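Local atomic coordinates of transcriptional regulator (Streptococcus thermophilus LMD-9, PDB entry 5JUF), a protein that is the competence regulator ComR, an RNPP-type quorum sensor that probably activates transcription through a helix-turn-helix domain under control of a peptide-sensing TPR domain. Residues 88-93 with 98-103; 29-34 with 55-60; 256-261 with 265-270; 182-187 with 218-223. All coordinates share one frame; numbering follows the deposited sequence.

Contact 1 (88-93 with 98-103); sequences FPTYRN and KSKLTL. With SO4 (sulfate ion), chain B.
The ring of Phe-88 meets Lys-100 at its edge. Lys-100 CB lies 3.8 Å from Phe-88 CD2, near the ring plane, and Lys-100 CD lies at the ring edge too. Ser-99 CB lies obliquely to the ring, 4.3 Å from Phe-88 CE2. Pro-89 CB lies over one face of the Tyr-91 ring, offset toward its rim. Segment 88-93 is the loop that joins helices 76-86 and 94-111 of the TPR-type domain. It holds an ST turn, with Thr-90 OG1 accepting from Arg-92 N, and a type I' beta turn from Thr-90 to Asn-93. Lys-100 has CG anti to its backbone N (chi1 -171°) and an extended chain beyond. This carries it past Phe-88, the two side chains running in opposite directions. Lys-100 CD touches Thr-90 CG2 at 3.6 Å. Leu-130 of helix 117-130 packs on both residues. The ammonium bonds to the Phe-88 carbonyl, with Lys-100 NZ to Phe-88 O at 2.9 Å and NZ tilted 28° from the carbonyl plane. A sulfate ion, probably from the crystallisation liquor, sits beside it. Lys-100 NZ gives sulfate O3 a 3.0 Å bond, and Thr-90 N reaches sulfate O4 at 3.1 Å with an N-H...O angle of 160°.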
loop_
_atom_site.group_PDB
_atom_site.type_symbol
_atom_site.label_atom_id
_atom_site.label_comp_id
_atom_site.label_asym_id
_atom_site.label_seq_id
_atom_site.Cartn_x
_atom_site.Cartn_y
_atom_site.Cartn_z
ATOM N N PHE A 88 9.722 -8.650 5.251
ATOM C CA PHE A 88 10.507 -8.492 6.468
ATOM C C PHE A 88 9.636 -7.897 7.575
ATOM O O PHE A 88 9.361 -6.693 7.568
ATOM C CB PHE A 88 11.728 -7.606 6.219
ATOM C CG PHE A 88 12.619 -7.451 7.432
ATOM C CD1 PHE A 88 13.439 -8.487 7.847
ATOM C CD2 PHE A 88 12.617 -6.282 8.164
ATOM C CE1 PHE A 88 14.254 -8.347 8.969
ATOM C CE2 PHE A 88 13.428 -6.137 9.281
ATOM C CZ PHE A 88 14.245 -7.167 9.680
ATOM N N PRO A 89 9.174 -8.695 8.535
ATOM C CA PRO A 89 8.274 -8.157 9.558
ATOM C C PRO A 89 9.046 -7.451 10.661
ATOM O O PRO A 89 10.071 -7.939 11.144
ATOM C CB PRO A 89 7.563 -9.410 10.086
ATOM C CG PRO A 89 8.598 -10.483 9.951
ATOM C CD PRO A 89 9.424 -10.135 8.724
ATOM N N THR A 90 8.540 -6.290 11.066
ATOM C CA THR A 90 9.179 -5.551 12.148
ATOM C C THR A 90 8.749 -6.052 13.513
ATOM O O THR A 90 9.533 -5.973 14.461
ATOM C CB THR A 90 8.843 -4.070 12.065
ATOM O OG1 THR A 90 7.456 -3.893 12.373
ATOM C CG2 THR A 90 9.136 -3.529 10.678
ATOM N N TYR A 91 7.509 -6.537 13.635
ATOM C CA TYR A 91 6.933 -6.929 14.924
ATOM C C TYR A 91 6.963 -5.779 15.925
ATOM O O TYR A 91 7.066 -6.003 17.133
ATOM C CB TYR A 91 7.647 -8.142 15.519
ATOM C CG TYR A 91 7.649 -9.371 14.649
ATOM C CD1 TYR A 91 6.459 -9.973 14.247
ATOM C CD2 TYR A 91 8.842 -9.955 14.259
ATOM C CE1 TYR A 91 6.464 -11.119 13.462
ATOM C CE2 TYR A 91 8.856 -11.098 13.478
ATOM C CZ TYR A 91 7.670 -11.672 13.080
ATOM O OH TYR A 91 7.706 -12.810 12.298
ATOM N N ARG A 92 6.907 -4.543 15.431
ATOM C CA ARG A 92 6.963 -3.349 16.273
ATOM C C ARG A 92 8.271 -3.260 17.066
ATOM O O ARG A 92 8.375 -2.470 18.009
ATOM C CB ARG A 92 5.757 -3.280 17.221
ATOM C CG ARG A 92 4.415 -3.007 16.542
ATOM C CD ARG A 92 3.255 -3.246 17.512
ATOM N NE ARG A 92 2.676 -4.582 17.364
ATOM C CZ ARG A 92 2.061 -5.253 18.335
ATOM N NH1 ARG A 92 1.949 -4.724 19.548
ATOM N NH2 ARG A 92 1.565 -6.460 18.096
ATOM N N ASN A 93 9.268 -4.059 16.693
ATOM C CA ASN A 93 10.587 -4.013 17.318
ATOM C C ASN A 93 11.365 -2.835 16.738
ATOM O O ASN A 93 11.630 -2.817 15.529
ATOM C CB ASN A 93 11.315 -5.334 17.065
ATOM C CG ASN A 93 12.704 -5.403 17.702
ATOM O OD1 ASN A 93 13.375 -4.391 17.919
ATOM N ND2 ASN A 93 13.148 -6.618 17.978
ATOM N N LYS A 98 14.202 -0.031 12.255
ATOM C CA LYS A 98 15.356 0.689 11.730
ATOM C C LYS A 98 16.041 -0.100 10.617
ATOM O O LYS A 98 16.461 0.482 9.609
ATOM C CB LYS A 98 16.333 0.997 12.868
ATOM C CG LYS A 98 17.581 1.774 12.464
ATOM C CD LYS A 98 17.224 3.155 11.907
ATOM C CE LYS A 98 18.464 3.945 11.484
ATOM N NZ LYS A 98 18.131 5.342 11.090
ATOM N N SER A 99 16.180 -1.421 10.790
ATOM C CA SER A 99 16.760 -2.247 9.734
ATOM C C SER A 99 15.938 -2.178 8.456
ATOM O O SER A 99 16.495 -2.087 7.355
ATOM C CB SER A 99 16.883 -3.700 10.193
ATOM O OG SER A 99 17.946 -3.831 11.103
ATOM N N LYS A 100 14.609 -2.239 8.581
ATOM C CA LYS A 100 13.740 -2.206 7.409
ATOM C C LYS A 100 13.833 -0.869 6.691
ATOM O O LYS A 100 13.852 -0.818 5.451
ATOM C CB LYS A 100 12.298 -2.487 7.830
ATOM C CG LYS A 100 11.322 -2.699 6.687
ATOM C CD LYS A 100 10.051 -3.382 7.201
ATOM C CE LYS A 100 9.001 -3.438 6.104
ATOM N NZ LYS A 100 7.981 -4.490 6.363
ATOM N N LEU A 101 13.863 0.227 7.452
ATOM C CA LEU A 101 14.074 1.545 6.854
ATOM C C LEU A 101 15.418 1.617 6.128
ATOM O O LEU A 101 15.526 2.234 5.062
ATOM C CB LEU A 101 13.990 2.620 7.940
ATOM C CG LEU A 101 12.588 2.894 8.505
ATOM C CD1 LEU A 101 12.697 3.623 9.837
ATOM C CD2 LEU A 101 11.788 3.719 7.502
ATOM N N THR A 102 16.458 1.016 6.705
ATOM C CA THR A 102 17.750 0.971 6.024
ATOM C C THR A 102 17.653 0.234 4.690
ATOM O O THR A 102 18.201 0.697 3.682
ATOM C CB THR A 102 18.797 0.330 6.938
ATOM O OG1 THR A 102 19.000 1.180 8.076
ATOM C CG2 THR A 102 20.127 0.164 6.204
ATOM N N LEU A 103 16.935 -0.901 4.658
ATOM C CA LEU A 103 16.733 -1.638 3.407
ATOM C C LEU A 103 16.011 -0.796 2.366
ATOM O O LEU A 103 16.322 -0.872 1.172
ATOM C CB LEU A 103 15.922 -2.914 3.652
ATOM C CG LEU A 103 16.534 -4.043 4.485
ATOM C CD1 LEU A 103 15.473 -5.097 4.818
ATOM C CD2 LEU A 103 17.705 -4.659 3.737
HETATM S S SO4 B . 5.612 -4.252 9.322
HETATM O O1 SO4 B . 5.651 -3.919 10.744
HETATM O O2 SO4 B . 4.222 -4.230 8.877
HETATM O O3 SO4 B . 6.401 -3.283 8.562
HETATM O O4 SO4 B . 6.172 -5.589 9.122
#

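Contact 2 (29-34 with 55-60); sequences GAELTV and IAKRLG
Leu-32 CD2 rests on the CG1-CD1 branch of Ile-55, 3.6 Å from Ile-55 CG1 and 3.9 Å from Ile-55 CD1. The two side chains cross at about a right angle, and both residues are buried. Leu-32 has CG anti to the backbone N (chi1 179°), which brings CD2 to helix 49-59. On Ile-55, CG1 stands anti to the carbonyl carbon (chi1 -67°), and this branch makes the touch. At the surface, Glu-31 OE1 and Lys-57 NZ are 4.3 Å apart. That is too far for a salt bridge, though the opposite charges may still attract weakly.

Further out, Leu-32 also packs on Leu-25 and Cys-26 of helix 22-26 and on Arg-51 and Tyr-54 of helix 49-59. Ile-55 reaches Ile-11 of helix 3-17. The loop is also held by Asp-147, whose OD2 bonds to Thr-33 OG1, and by Gln-151, whose NE2 bonds to the carbonyl of Gly-29. Both belong to helix 139-152 of the TPR-type region. Thr-33 is also the N-cap of helix 34-41. Arg-58 ties helix 49-59 to the backbone carbonyls of Val-24 and Leu-25. The helix closes at Gly-60 in a Schellman motif. Segment 29-34 lies in the connection between helices 22-26 and 34-41, and its Leu-32 packs into the helical core, as in helix-turn-helix DNA-binding domains.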
loop_
_atom_site.group_PDB
_atom_site.type_symbol
_atom_site.label_atom_id
_atom_site.label_comp_id
_atom_site.label_asym_id
_atom_site.label_seq_id
_atom_site.Cartn_x
_atom_site.Cartn_y
_atom_site.Cartn_z
ATOM N N GLY A 29 -7.610 10.979 -17.121
ATOM C CA GLY A 29 -6.603 10.787 -16.093
ATOM C C GLY A 29 -6.574 9.417 -15.444
ATOM O O GLY A 29 -5.795 9.222 -14.503
ATOM N N ALA A 30 -7.396 8.461 -15.914
ATOM C CA ALA A 30 -7.426 7.127 -15.304
ATOM C C ALA A 30 -6.087 6.406 -15.423
ATOM O O ALA A 30 -5.717 5.605 -14.545
ATOM C CB ALA A 30 -8.515 6.276 -15.959
ATOM N N GLU A 31 -5.374 6.631 -16.520
ATOM C CA GLU A 31 -4.108 5.969 -16.785
ATOM C C GLU A 31 -2.916 6.904 -16.708
ATOM O O GLU A 31 -1.809 6.442 -16.422
ATOM C CB GLU A 31 -4.146 5.306 -18.171
ATOM C CG GLU A 31 -5.123 4.142 -18.224
ATOM C CD GLU A 31 -4.876 3.245 -19.410
ATOM O OE1 GLU A 31 -5.770 3.147 -20.265
ATOM O OE2 GLU A 31 -3.775 2.664 -19.506
ATOM N N LEU A 32 -3.122 8.202 -16.919
ATOM C CA LEU A 32 -2.033 9.167 -16.892
ATOM C C LEU A 32 -2.633 10.530 -16.576
ATOM O O LEU A 32 -3.557 10.970 -17.271
ATOM C CB LEU A 32 -1.294 9.189 -18.237
ATOM C CG LEU A 32 -0.136 10.188 -18.323
ATOM C CD1 LEU A 32 1.030 9.728 -17.465
ATOM C CD2 LEU A 32 0.305 10.406 -19.775
ATOM N N THR A 33 -2.132 11.188 -15.530
ATOM C CA THR A 33 -2.625 12.528 -15.220
ATOM C C THR A 33 -1.717 13.579 -15.846
ATOM O O THR A 33 -0.575 13.300 -16.228
ATOM C CB THR A 33 -2.708 12.767 -13.707
ATOM O OG1 THR A 33 -1.391 12.957 -13.178
ATOM C CG2 THR A 33 -3.382 11.577 -12.998
ATOM N N VAL A 34 -2.230 14.813 -15.920
ATOM C CA VAL A 34 -1.439 15.897 -16.498
ATOM C C VAL A 34 -0.170 16.133 -15.688
ATOM O O VAL A 34 0.917 16.274 -16.257
ATOM C CB VAL A 34 -2.290 17.174 -16.651
ATOM C CG1 VAL A 34 -1.411 18.384 -17.021
ATOM C CG2 VAL A 34 -3.349 16.947 -17.734
ATOM N N ILE A 55 1.052 6.208 -23.371
ATOM C CA ILE A 55 1.509 7.381 -24.110
ATOM C C ILE A 55 1.761 7.033 -25.571
ATOM O O ILE A 55 1.401 7.796 -26.480
ATOM C CB ILE A 55 2.762 7.978 -23.442
ATOM C CG1 ILE A 55 2.400 8.549 -22.073
ATOM C CG2 ILE A 55 3.401 9.065 -24.336
ATOM C CD1 ILE A 55 3.624 8.919 -21.196
ATOM N N ALA A 56 2.377 5.876 -25.822
ATOM C CA ALA A 56 2.673 5.486 -27.194
ATOM C C ALA A 56 1.386 5.299 -27.982
ATOM O O ALA A 56 1.275 5.751 -29.128
ATOM C CB ALA A 56 3.519 4.204 -27.200
ATOM N N LYS A 57 0.385 4.679 -27.358
ATOM C CA LYS A 57 -0.904 4.508 -28.013
ATOM C C LYS A 57 -1.539 5.856 -28.350
ATOM O O LYS A 57 -2.023 6.055 -29.472
ATOM C CB LYS A 57 -1.817 3.670 -27.121
ATOM C CG LYS A 57 -3.258 3.611 -27.568
ATOM C CD LYS A 57 -4.041 2.615 -26.713
ATOM C CE LYS A 57 -4.191 3.112 -25.276
ATOM N NZ LYS A 57 -5.099 2.235 -24.465
ATOM N N ARG A 58 -1.527 6.804 -27.401
ATOM C CA ARG A 58 -2.113 8.120 -27.655
ATOM C C ARG A 58 -1.373 8.869 -28.761
ATOM O O ARG A 58 -1.992 9.627 -29.518
ATOM C CB ARG A 58 -2.112 8.967 -26.371
ATOM C CG ARG A 58 -2.967 8.421 -25.218
ATOM C CD ARG A 58 -4.460 8.383 -25.601
ATOM N NE ARG A 58 -5.030 9.728 -25.748
ATOM C CZ ARG A 58 -6.094 10.008 -26.497
ATOM N NH1 ARG A 58 -6.689 9.047 -27.201
ATOM N NH2 ARG A 58 -6.552 11.254 -26.555
ATOM N N LEU A 59 -0.056 8.693 -28.858
ATOM C CA LEU A 59 0.742 9.356 -29.884
ATOM C C LEU A 59 0.787 8.589 -31.198
ATOM O O LEU A 59 1.330 9.106 -32.184
ATOM C CB LEU A 59 2.173 9.594 -29.386
ATOM C CG LEU A 59 2.253 10.604 -28.246
ATOM C CD1 LEU A 59 3.675 10.727 -27.749
ATOM C CD2 LEU A 59 1.706 11.983 -28.694
ATOM N N GLY A 60 0.198 7.402 -31.257
ATOM C CA GLY A 60 0.351 6.583 -32.447
ATOM C C GLY A 60 1.784 6.182 -32.715
ATOM O O GLY A 60 2.196 6.097 -33.876
#

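Contact 3 (256-261 with 265-270); sequences YELLHK and KEAAEN
The carbonyl oxygen of Glu-266 is gripped twice by Asn-270, while Asn-270 also meets Glu-257 across the contact, Asn-270 ND2 lying 4.0 Å from Glu-257 CG. The amide Asn-270 ND2 reaches Glu-266 O at 2.8 Å, and the backbone N makes the helical bond. They come from opposite faces of the carbonyl plane, with ND2 39° out of it. A water takes a second bond from Asn-270 ND2 at 3.1 Å and donates to Glu-257 OE2 at 3.3 Å.

These residues join helices 246-260 and 264-280, an antiparallel helical hairpin in the TPR-type domain. The axes of the short segments approach to 7.9 Å, with 150° between their directions. Ala-267, with only a methyl, faces helix 246-260 here. Ala-267 CB meets Leu-258 CB at 3.7 Å, and Glu-257 CB lies 3.7 Å from Ala-267 N. Glu-257 then bends at chi2 (-69°), which lays its carboxylate alongside Glu-266, with Glu-257 CD 3.8 Å from Glu-266 CB. Lys-253 forms a weak, long ion pair with Glu-257.

No direct hydrogen bond crosses between the segments. They meet through Ala-267 with Leu-258 and through the aliphatic part of Glu-257. The polar link is indirect: the water accepts from Asn-270 ND2 and donates to Glu-257 OE2.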
loop_
_atom_site.group_PDB
_atom_site.type_symbol
_atom_site.label_atom_id
_atom_site.label_comp_id
_atom_site.label_asym_id
_atom_site.label_seq_id
_atom_site.Cartn_x
_atom_site.Cartn_y
_atom_site.Cartn_z
ATOM N N TYR A 256 -14.692 -6.846 18.590
ATOM C CA TYR A 256 -16.032 -6.871 18.010
ATOM C C TYR A 256 -17.060 -7.353 19.023
ATOM O O TYR A 256 -18.110 -6.728 19.201
ATOM C CB TYR A 256 -16.042 -7.757 16.760
ATOM C CG TYR A 256 -17.422 -8.034 16.203
ATOM C CD1 TYR A 256 -18.027 -7.155 15.302
ATOM C CD2 TYR A 256 -18.120 -9.182 16.570
ATOM C CE1 TYR A 256 -19.292 -7.419 14.795
ATOM C CE2 TYR A 256 -19.378 -9.450 16.070
ATOM C CZ TYR A 256 -19.960 -8.568 15.186
ATOM O OH TYR A 256 -21.212 -8.848 14.693
ATOM N N GLU A 257 -16.767 -8.464 19.709
ATOM C CA GLU A 257 -17.696 -8.969 20.716
ATOM C C GLU A 257 -17.879 -7.968 21.849
ATOM O O GLU A 257 -18.993 -7.782 22.346
ATOM C CB GLU A 257 -17.207 -10.314 21.267
ATOM C CG GLU A 257 -17.234 -11.449 20.254
ATOM C CD GLU A 257 -18.650 -11.870 19.870
ATOM O OE1 GLU A 257 -19.611 -11.444 20.545
ATOM O OE2 GLU A 257 -18.798 -12.624 18.884
ATOM N N LEU A 258 -16.791 -7.314 22.266
ATOM C CA LEU A 258 -16.830 -6.427 23.423
ATOM C C LEU A 258 -17.492 -5.092 23.100
ATOM O O LEU A 258 -18.314 -4.596 23.877
ATOM C CB LEU A 258 -15.407 -6.203 23.942
ATOM C CG LEU A 258 -15.237 -5.275 25.147
ATOM C CD1 LEU A 258 -15.892 -5.869 26.377
ATOM C CD2 LEU A 258 -13.770 -4.985 25.413
ATOM N N LEU A 259 -17.147 -4.495 21.963
ATOM C CA LEU A 259 -17.550 -3.129 21.662
ATOM C C LEU A 259 -18.848 -3.063 20.870
ATOM O O LEU A 259 -19.652 -2.154 21.088
ATOM C CB LEU A 259 -16.435 -2.413 20.895
ATOM C CG LEU A 259 -15.103 -2.325 21.639
ATOM C CD1 LEU A 259 -14.016 -1.830 20.703
ATOM C CD2 LEU A 259 -15.239 -1.401 22.830
ATOM N N HIS A 260 -19.078 -4.007 19.958
ATOM C CA HIS A 260 -20.306 -4.015 19.175
ATOM C C HIS A 260 -21.376 -4.932 19.751
ATOM O O HIS A 260 -22.536 -4.526 19.865
ATOM C CB HIS A 260 -20.021 -4.413 17.725
ATOM C CG HIS A 260 -21.209 -4.270 16.826
ATOM N ND1 HIS A 260 -21.753 -5.332 16.135
ATOM C CD2 HIS A 260 -21.974 -3.194 16.526
ATOM C CE1 HIS A 260 -22.792 -4.913 15.436
ATOM N NE2 HIS A 260 -22.947 -3.619 15.655
ATOM N N LYS A 261 -21.021 -6.170 20.109
ATOM C CA LYS A 261 -22.019 -7.081 20.659
ATOM C C LYS A 261 -22.224 -6.896 22.154
ATOM O O LYS A 261 -23.256 -7.330 22.678
ATOM C CB LYS A 261 -21.636 -8.537 20.380
ATOM C CG LYS A 261 -21.464 -8.855 18.909
ATOM C CD LYS A 261 -22.734 -8.565 18.126
ATOM C CE LYS A 261 -23.864 -9.474 18.572
ATOM N NZ LYS A 261 -25.135 -9.127 17.891
ATOM N N LYS A 265 -18.261 -12.254 27.703
ATOM C CA LYS A 265 -17.840 -13.651 27.780
ATOM C C LYS A 265 -17.167 -14.093 26.488
ATOM O O LYS A 265 -16.100 -14.718 26.514
ATOM C CB LYS A 265 -19.048 -14.539 28.096
ATOM C CG LYS A 265 -18.828 -16.021 27.859
ATOM C CD LYS A 265 -20.155 -16.778 27.848
ATOM C CE LYS A 265 -19.941 -18.283 27.841
ATOM N NZ LYS A 265 -19.310 -18.762 29.105
ATOM N N GLU A 266 -17.774 -13.770 25.342
ATOM C CA GLU A 266 -17.180 -14.154 24.067
ATOM C C GLU A 266 -15.955 -13.310 23.752
ATOM O O GLU A 266 -15.047 -13.773 23.050
ATOM C CB GLU A 266 -18.213 -14.039 22.944
ATOM C CG GLU A 266 -18.244 -15.239 22.018
ATOM C CD GLU A 266 -18.588 -16.526 22.750
ATOM O OE1 GLU A 266 -19.407 -16.476 23.694
ATOM O OE2 GLU A 266 -18.036 -17.587 22.390
ATOM N N ALA A 267 -15.917 -12.070 24.244
ATOM C CA ALA A 267 -14.707 -11.272 24.095
ATOM C C ALA A 267 -13.558 -11.887 24.881
ATOM O O ALA A 267 -12.437 -12.002 24.366
ATOM C CB ALA A 267 -14.962 -9.831 24.543
ATOM N N ALA A 268 -13.821 -12.304 26.125
ATOM C CA ALA A 268 -12.785 -12.949 26.928
ATOM C C ALA A 268 -12.290 -14.225 26.264
ATOM O O ALA A 268 -11.084 -14.500 26.251
ATOM C CB ALA A 268 -13.320 -13.253 28.325
ATOM N N GLU A 269 -13.214 -15.019 25.712
ATOM C CA GLU A 269 -12.843 -16.267 25.055
ATOM C C GLU A 269 -11.951 -16.022 23.840
ATOM O O GLU A 269 -11.009 -16.784 23.593
ATOM C CB GLU A 269 -14.102 -17.030 24.652
ATOM C CG GLU A 269 -13.843 -18.363 23.975
ATOM C CD GLU A 269 -13.022 -19.312 24.834
ATOM O OE1 GLU A 269 -12.295 -20.152 24.261
ATOM O OE2 GLU A 269 -13.096 -19.222 26.079
ATOM N N ASN A 270 -12.239 -14.974 23.060
ATOM C CA ASN A 270 -11.375 -14.661 21.922
ATOM C C ASN A 270 -10.008 -14.153 22.375
ATOM O O ASN A 270 -8.990 -14.489 21.765
ATOM C CB ASN A 270 -12.049 -13.647 20.999
ATOM C CG ASN A 270 -13.058 -14.298 20.074
ATOM O OD1 ASN A 270 -12.685 -14.955 19.102
ATOM N ND2 ASN A 270 -14.340 -14.135 20.382
HETATM O O HOH W 1 -16.762 -15.184 18.800
#

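Contact 4 (182-187 with 218-223); sequences KLFERI and IFHNSF
Phe-184 has CG anti to the backbone N (chi1 -177°), which extends its ring from helix 181-192 toward His-220. The approach is loose: Phe-184 CE2 lies 4.4 Å from His-220 ND1, at the imidazole edge and near its plane. Relative to the phenyl ring, ND1 is oblique. Beside it, Glu-185 has CG anti to the carbonyl carbon and bends at chi2 (-67°), and Glu-185 OE1 comes to 4.1 Å from Ser-222 OG. That distance is beyond a hydrogen bond.

The backbones are well apart, with Glu-185 CA and Ser-222 CA 10.4 Å from each other, so side chains alone make the contact. Phe-184 is buried and also packs on Tyr-169 and Leu-173 of helix 160-173. His-220 also stacks with the ring of Tyr-179. On the same helix as Phe-184, Arg-186 NH1 bonds to the carbonyl of Lys-153, and Leu-183 N bonds to Asp-180 OD1.

The chain leaves helix 200-219 through a Schellman motif at Asn-221, which has positive phi, with Asn-221 N bonded to Ile-218 O at 3.0 Å. Ser-222 follows in the turn. The arrangement joins one helix to the C-terminal end of a later one, in keeping with the all-helical, TPR-type array of this domain.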
loop_
_atom_site.group_PDB
_atom_site.type_symbol
_atom_site.label_atom_id
_atom_site.label_comp_id
_atom_site.label_asym_id
_atom_site.label_seq_id
_atom_site.Cartn_x
_atom_site.Cartn_y
_atom_site.Cartn_z
ATOM N N LYS A 182 -18.250 7.862 2.650
ATOM C CA LYS A 182 -18.607 7.137 1.432
ATOM C C LYS A 182 -17.369 6.638 0.688
ATOM O O LYS A 182 -17.358 5.511 0.184
ATOM C CB LYS A 182 -19.457 8.019 0.520
ATOM C CG LYS A 182 -20.861 8.280 1.051
ATOM C CD LYS A 182 -21.769 8.880 -0.009
ATOM C CE LYS A 182 -23.189 9.047 0.521
ATOM N NZ LYS A 182 -24.114 9.631 -0.493
ATOM N N LEU A 183 -16.330 7.466 0.586
ATOM C CA LEU A 183 -15.068 6.998 0.012
ATOM C C LEU A 183 -14.491 5.824 0.805
ATOM O O LEU A 183 -14.007 4.842 0.222
ATOM C CB LEU A 183 -14.061 8.140 -0.030
ATOM C CG LEU A 183 -12.651 7.750 -0.490
ATOM C CD1 LEU A 183 -12.709 7.250 -1.927
ATOM C CD2 LEU A 183 -11.708 8.943 -0.351
ATOM N N PHE A 184 -14.510 5.916 2.134
ATOM C CA PHE A 184 -13.928 4.855 2.949
ATOM C C PHE A 184 -14.661 3.539 2.717
ATOM O O PHE A 184 -14.033 2.491 2.504
ATOM C CB PHE A 184 -13.949 5.274 4.423
ATOM C CG PHE A 184 -13.300 4.287 5.366
ATOM C CD1 PHE A 184 -11.974 3.920 5.221
ATOM C CD2 PHE A 184 -14.013 3.767 6.432
ATOM C CE1 PHE A 184 -11.386 3.026 6.103
ATOM C CE2 PHE A 184 -13.428 2.882 7.319
ATOM C CZ PHE A 184 -12.115 2.513 7.155
ATOM N N GLU A 185 -16.000 3.584 2.715
ATOM C CA GLU A 185 -16.791 2.381 2.468
ATOM C C GLU A 185 -16.504 1.799 1.092
ATOM O O GLU A 185 -16.433 0.576 0.930
ATOM C CB GLU A 185 -18.283 2.695 2.598
ATOM C CG GLU A 185 -18.743 3.006 4.018
ATOM C CD GLU A 185 -18.662 1.805 4.939
ATOM O OE1 GLU A 185 -18.630 2.003 6.171
ATOM O OE2 GLU A 185 -18.631 0.665 4.431
ATOM N N ARG A 186 -16.385 2.662 0.082
ATOM C CA ARG A 186 -16.062 2.212 -1.265
ATOM C C ARG A 186 -14.707 1.515 -1.304
ATOM O O ARG A 186 -14.573 0.429 -1.878
ATOM C CB ARG A 186 -16.083 3.407 -2.215
ATOM C CG ARG A 186 -15.909 3.068 -3.681
ATOM C CD ARG A 186 -16.211 4.300 -4.546
ATOM N NE ARG A 186 -15.000 4.933 -5.067
ATOM C CZ ARG A 186 -14.914 6.217 -5.405
ATOM N NH1 ARG A 186 -13.778 6.706 -5.874
ATOM N NH2 ARG A 186 -15.960 7.017 -5.257
ATOM N N ILE A 187 -13.687 2.123 -0.692
ATOM C CA ILE A 187 -12.367 1.494 -0.650
ATOM C C ILE A 187 -12.419 0.180 0.124
ATOM O O ILE A 187 -11.864 -0.833 -0.317
ATOM C CB ILE A 187 -11.330 2.462 -0.053
ATOM C CG1 ILE A 187 -11.193 3.718 -0.914
ATOM C CG2 ILE A 187 -9.943 1.787 0.077
ATOM C CD1 ILE A 187 -10.583 3.469 -2.282
ATOM N N ILE A 218 -13.020 0.180 14.467
ATOM C CA ILE A 218 -13.072 0.307 15.920
ATOM C C ILE A 218 -13.022 1.777 16.323
ATOM O O ILE A 218 -13.862 2.260 17.086
ATOM C CB ILE A 218 -11.930 -0.505 16.566
ATOM C CG1 ILE A 218 -12.174 -2.009 16.384
ATOM C CG2 ILE A 218 -11.814 -0.198 18.069
ATOM C CD1 ILE A 218 -10.977 -2.864 16.768
ATOM N N PHE A 219 -12.049 2.520 15.787
ATOM C CA PHE A 219 -11.932 3.948 16.095
ATOM C C PHE A 219 -13.221 4.712 15.775
ATOM O O PHE A 219 -13.676 5.540 16.576
ATOM C CB PHE A 219 -10.738 4.532 15.331
ATOM C CG PHE A 219 -10.521 5.997 15.569
ATOM C CD1 PHE A 219 -10.167 6.462 16.824
ATOM C CD2 PHE A 219 -10.653 6.908 14.531
ATOM C CE1 PHE A 219 -9.974 7.816 17.051
ATOM C CE2 PHE A 219 -10.458 8.264 14.750
ATOM C CZ PHE A 219 -10.120 8.720 16.018
ATOM N N HIS A 220 -13.832 4.452 14.620
ATOM C CA HIS A 220 -15.051 5.159 14.233
ATOM C C HIS A 220 -16.320 4.521 14.779
ATOM O O HIS A 220 -17.414 4.996 14.460
ATOM C CB HIS A 220 -15.174 5.239 12.709
ATOM C CG HIS A 220 -14.044 5.955 12.043
ATOM N ND1 HIS A 220 -13.582 5.610 10.791
ATOM C CD2 HIS A 220 -13.298 7.011 12.443
ATOM C CE1 HIS A 220 -12.592 6.416 10.452
ATOM N NE2 HIS A 220 -12.398 7.273 11.439
ATOM N N ASN A 221 -16.198 3.450 15.562
ATOM C CA ASN A 221 -17.338 2.691 16.081
ATOM C C ASN A 221 -18.318 2.315 14.971
ATOM O O ASN A 221 -19.533 2.471 15.100
ATOM C CB ASN A 221 -18.052 3.462 17.193
ATOM C CG ASN A 221 -18.972 2.576 18.006
ATOM O OD1 ASN A 221 -18.531 1.586 18.591
ATOM N ND2 ASN A 221 -20.256 2.924 18.051
ATOM N N SER A 222 -17.773 1.811 13.865
ATOM C CA SER A 222 -18.544 1.455 12.674
ATOM C C SER A 222 -18.227 -0.001 12.337
ATOM O O SER A 222 -17.199 -0.285 11.715
ATOM C CB SER A 222 -18.196 2.388 11.511
ATOM O OG SER A 222 -18.813 1.974 10.303
ATOM N N PHE A 223 -19.109 -0.923 12.728
ATOM C CA PHE A 223 -18.803 -2.345 12.666
ATOM C C PHE A 223 -19.514 -3.087 11.540
ATOM O O PHE A 223 -19.492 -4.324 11.520
ATOM C CB PHE A 223 -19.116 -3.000 14.009
ATOM C CG PHE A 223 -18.134 -2.648 15.076
ATOM C CD1 PHE A 223 -16.931 -3.333 15.179
ATOM C CD2 PHE A 223 -18.393 -1.614 15.962
ATOM C CE1 PHE A 223 -16.006 -3.001 16.163
ATOM C CE2 PHE A 223 -17.482 -1.280 16.951
ATOM C CZ PHE A 223 -16.287 -1.975 17.055
#

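Overall arrangement
Contact 2 belongs to the helix-turn-helix region. Contacts 1, 3 and 4 all lie in the TPR-type region. Contacts 3 and 4 are the pair that touch, with centres 20 Å apart. Phe-223 CD2 meets His-260 CB at 3.7 Å, and Ile-218 CG2 meets Leu-259 CD1 at 3.8 Å. Helix 246-260 therefore packs against the end of helix 200-219 and the turn after it. Contact 1, with its sulfate, is separate: its nearest atoms are about 14 Å from contact 3 and about 13 Å from contact 4. Contacts 2 and 3 lie on opposite sides of the chain's centre, their own centres 51 Å apart. Contact 2 comes within about 11 Å of contact 4 at the nearest atoms.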